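Local coordinates for RILP-like protein 2 (Mus musculus, PDB 4KP3) that takes part in shaping cells and dendritic spines and in carrying proteins away from primary cilia, and forms dimers, at residues E[20-28]-E[36-46]. Residues are numbered along the deposited sequence; the frame is centred on the assembly and turned at random.
Sequences EDEGALAKS and DVYDISYVVGR
Glu20 and Arg46 make the ion pair at one end of this contact. The glutamate chain bends at chi2 (81°), turning its carboxylate to the guanidinium of Arg46, and Glu20 OE1 accepts from Arg46 NH2 at 2.7 Å. A weaker bond runs from Arg46 NH1 to Glu20 OE2. Because the carboxylate and guanidinium planes stand 75° apart, Arg46 NH2 meets OE1 from above the carboxylate rather than in flat, two-pronged fashion; Glu20 is poorly ordered, so the details of this pair are less certain. Asp21, the N-cap residue of helix 22-25 and poorly ordered too, has a short chain that rests CB on Val43 CG1 (3.6 Å). Its carboxylate makes no capping bond, and OD2 has a long, weak ion pair with Lys63 of the second subunit. Three residues on, Ala24 suits a place where the backbones come close, its CA 5.3 Å from CA of Asp36: its small methyl touches Ile40 CG1 at 3.7 Å and lies against the carbonyl oxygen of Asp36. Leu25 starts off to one side but reaches in with CD2, which meets Ile40 CD1 at 3.9 Å. Branched Ile40 thus serves both apolar partners, while also packing on Met68 of its own chain and Met70 of the second subunit. Lys27 closes the other end; its chain, extended beyond CG, carries NZ to the syn lone pair of Asp36 OD2 (2.7 Å). Thr33 N also donates to Asp36 OD2, and Lys27 O is bonded by Arg66 of the second subunit. An apolar strip between two salt bridges therefore joins short helix 22-25 to helix 34-49 in the RILP homology 1 domain, an all-helical dimer in which helix 34-49 packs on helix 55-100 of its own chain and both segments touch the second subunit's.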
loop_
_atom_site.group_PDB
_atom_site.type_symbol
_atom_site.label_atom_id
_atom_site.label_comp_id
_atom_site.label_asym_id
_atom_site.label_seq_id
_atom_site.Cartn_x
_atom_site.Cartn_y
_atom_site.Cartn_z
ATOM N N GLU E 20 6.565 14.146 4.359
ATOM C CA GLU E 20 5.353 14.694 4.959
ATOM C C GLU E 20 4.767 13.710 5.962
ATOM O O GLU E 20 3.927 14.074 6.784
ATOM C CB GLU E 20 4.308 15.017 3.887
ATOM C CG GLU E 20 4.750 16.033 2.849
ATOM C CD GLU E 20 5.607 15.426 1.755
ATOM O OE1 GLU E 20 5.882 14.209 1.814
ATOM O OE2 GLU E 20 6.006 16.170 0.833
ATOM N N ASP E 21 5.216 12.462 5.882
ATOM C CA ASP E 21 4.712 11.403 6.748
ATOM C C ASP E 21 5.845 10.768 7.543
ATOM O O ASP E 21 5.652 9.751 8.211
ATOM C CB ASP E 21 3.998 10.337 5.918
ATOM C CG ASP E 21 4.934 9.619 4.960
ATOM O OD1 ASP E 21 5.996 10.181 4.610
ATOM O OD2 ASP E 21 4.598 8.490 4.551
ATOM N N GLU E 22 7.024 11.378 7.451
ATOM C CA GLU E 22 8.218 10.911 8.146
ATOM C C GLU E 22 7.925 10.695 9.626
ATOM O O GLU E 22 8.243 9.648 10.186
ATOM C CB GLU E 22 9.351 11.930 7.971
ATOM C CG GLU E 22 10.746 11.380 8.207
ATOM C CD GLU E 22 11.829 12.304 7.677
ATOM O OE1 GLU E 22 11.745 13.527 7.919
ATOM O OE2 GLU E 22 12.759 11.804 7.009
ATOM N N GLY E 23 7.294 11.687 10.243
ATOM C CA GLY E 23 6.928 11.610 11.643
ATOM C C GLY E 23 5.798 10.633 11.898
ATOM O O GLY E 23 5.739 10.013 12.961
ATOM N N ALA E 24 4.894 10.492 10.933
ATOM C CA ALA E 24 3.797 9.539 11.077
ATOM C C ALA E 24 4.313 8.095 11.025
ATOM O O ALA E 24 4.103 7.321 11.955
ATOM C CB ALA E 24 2.736 9.775 10.016
ATOM N N LEU E 25 5.003 7.750 9.942
ATOM C CA LEU E 25 5.536 6.402 9.761
ATOM C C LEU E 25 6.489 5.984 10.881
ATOM O O LEU E 25 6.607 4.800 11.190
ATOM C CB LEU E 25 6.256 6.286 8.415
ATOM C CG LEU E 25 5.442 6.450 7.128
ATOM C CD1 LEU E 25 6.355 6.332 5.921
ATOM C CD2 LEU E 25 4.333 5.420 7.049
ATOM N N ALA E 26 7.163 6.958 11.484
ATOM C CA ALA E 26 8.162 6.679 12.514
ATOM C C ALA E 26 7.534 6.517 13.890
ATOM O O ALA E 26 8.191 6.081 14.837
ATOM C CB ALA E 26 9.213 7.776 12.545
ATOM N N LYS E 27 6.263 6.879 14.000
ATOM C CA LYS E 27 5.577 6.834 15.282
ATOM C C LYS E 27 5.310 5.406 15.723
ATOM O O LYS E 27 5.266 4.485 14.905
ATOM C CB LYS E 27 4.268 7.616 15.215
ATOM C CG LYS E 27 4.299 8.934 15.965
ATOM C CD LYS E 27 3.006 9.698 15.771
ATOM C CE LYS E 27 2.751 10.667 16.909
ATOM N NZ LYS E 27 1.436 11.351 16.763
ATOM N N SER E 28 5.154 5.224 17.027
ATOM C CA SER E 28 4.698 3.952 17.557
ATOM C C SER E 28 3.216 3.838 17.214
ATOM O O SER E 28 2.478 4.812 17.354
ATOM C CB SER E 28 4.901 3.907 19.068
ATOM O OG SER E 28 4.907 2.570 19.535
ATOM N N ASP E 36 -2.503 11.442 11.693
ATOM C CA ASP E 36 -1.317 10.740 11.204
ATOM C C ASP E 36 -1.669 9.774 10.077
ATOM O O ASP E 36 -0.931 9.647 9.102
ATOM C CB ASP E 36 -0.627 9.976 12.333
ATOM C CG ASP E 36 -0.011 10.893 13.367
ATOM O OD1 ASP E 36 0.338 12.040 13.016
ATOM O OD2 ASP E 36 0.130 10.460 14.529
ATOM N N VAL E 37 -2.806 9.102 10.216
ATOM C CA VAL E 37 -3.275 8.173 9.195
ATOM C C VAL E 37 -3.583 8.934 7.903
ATOM O O VAL E 37 -3.189 8.515 6.814
ATOM C CB VAL E 37 -4.523 7.398 9.682
ATOM C CG1 VAL E 37 -5.090 6.520 8.579
ATOM C CG2 VAL E 37 -4.183 6.570 10.909
ATOM N N TYR E 38 -4.279 10.060 8.040
ATOM C CA TYR E 38 -4.583 10.932 6.906
ATOM C C TYR E 38 -3.317 11.407 6.190
ATOM O O TYR E 38 -3.278 11.480 4.961
ATOM C CB TYR E 38 -5.404 12.138 7.366
ATOM C CG TYR E 38 -6.699 11.771 8.054
ATOM C CD1 TYR E 38 -7.336 10.569 7.778
ATOM C CD2 TYR E 38 -7.278 12.622 8.986
ATOM C CE1 TYR E 38 -8.511 10.225 8.404
ATOM C CE2 TYR E 38 -8.459 12.286 9.619
ATOM C CZ TYR E 38 -9.072 11.086 9.323
ATOM O OH TYR E 38 -10.248 10.741 9.949
ATOM N N ASP E 39 -2.285 11.725 6.966
ATOM C CA ASP E 39 -1.006 12.152 6.404
ATOM C C ASP E 39 -0.367 11.041 5.574
ATOM O O ASP E 39 0.031 11.268 4.433
ATOM C CB ASP E 39 -0.044 12.605 7.507
ATOM C CG ASP E 39 -0.438 13.938 8.117
ATOM O OD1 ASP E 39 -1.266 14.654 7.514
ATOM O OD2 ASP E 39 0.089 14.275 9.197
ATOM N N ILE E 40 -0.284 9.845 6.155
ATOM C CA ILE E 40 0.249 8.670 5.471
ATOM C C ILE E 40 -0.518 8.410 4.179
ATOM O O ILE E 40 0.070 8.078 3.148
ATOM C CB ILE E 40 0.162 7.415 6.370
ATOM C CG1 ILE E 40 1.042 7.577 7.609
ATOM C CG2 ILE E 40 0.570 6.159 5.604
ATOM C CD1 ILE E 40 0.883 6.452 8.628
ATOM N N SER E 41 -1.834 8.573 4.243
ATOM C CA SER E 41 -2.698 8.344 3.090
ATOM C C SER E 41 -2.346 9.247 1.915
ATOM O O SER E 41 -2.346 8.807 0.763
ATOM C CB SER E 41 -4.161 8.561 3.475
ATOM O OG SER E 41 -4.527 7.746 4.572
ATOM N N TYR E 42 -2.052 10.512 2.204
ATOM C CA TYR E 42 -1.729 11.449 1.138
ATOM C C TYR E 42 -0.448 11.068 0.407
ATOM O O TYR E 42 -0.420 11.039 -0.824
ATOM C CB TYR E 42 -1.631 12.891 1.647
ATOM C CG TYR E 42 -1.132 13.836 0.580
ATOM C CD1 TYR E 42 -1.870 14.057 -0.577
ATOM C CD2 TYR E 42 0.081 14.494 0.718
ATOM C CE1 TYR E 42 -1.415 14.908 -1.566
ATOM C CE2 TYR E 42 0.544 15.355 -0.264
ATOM C CZ TYR E 42 -0.208 15.559 -1.403
ATOM O OH TYR E 42 0.249 16.412 -2.382
ATOM N N VAL E 43 0.609 10.768 1.153
ATOM C CA VAL E 43 1.885 10.480 0.505
ATOM C C VAL E 43 1.893 9.117 -0.192
ATOM O O VAL E 43 2.545 8.952 -1.221
ATOM C CB VAL E 43 3.099 10.671 1.447
ATOM C CG1 VAL E 43 2.675 11.360 2.732
ATOM C CG2 VAL E 43 3.783 9.355 1.726
ATOM N N VAL E 44 1.153 8.154 0.349
ATOM C CA VAL E 44 0.987 6.877 -0.333
ATOM C C VAL E 44 0.193 7.100 -1.621
ATOM O O VAL E 44 0.506 6.521 -2.663
ATOM C CB VAL E 44 0.309 5.818 0.577
ATOM C CG1 VAL E 44 -0.252 4.670 -0.241
ATOM C CG2 VAL E 44 1.294 5.301 1.614
ATOM N N GLY E 45 -0.818 7.963 -1.545
ATOM C CA GLY E 45 -1.586 8.358 -2.715
ATOM C C GLY E 45 -0.734 8.950 -3.828
ATOM O O GLY E 45 -0.904 8.600 -4.996
ATOM N N ARG E 46 0.187 9.841 -3.466
ATOM C CA ARG E 46 1.091 10.454 -4.439
ATOM C C ARG E 46 1.947 9.410 -5.134
ATOM O O ARG E 46 2.119 9.432 -6.354
ATOM C CB ARG E 46 2.017 11.471 -3.763
ATOM C CG ARG E 46 1.358 12.762 -3.333
ATOM C CD ARG E 46 2.408 13.830 -3.050
ATOM N NE ARG E 46 3.531 13.314 -2.266
ATOM C CZ ARG E 46 4.136 13.982 -1.289
ATOM N NH1 ARG E 46 3.726 15.201 -0.962
ATOM N NH2 ARG E 46 5.149 13.430 -0.635
#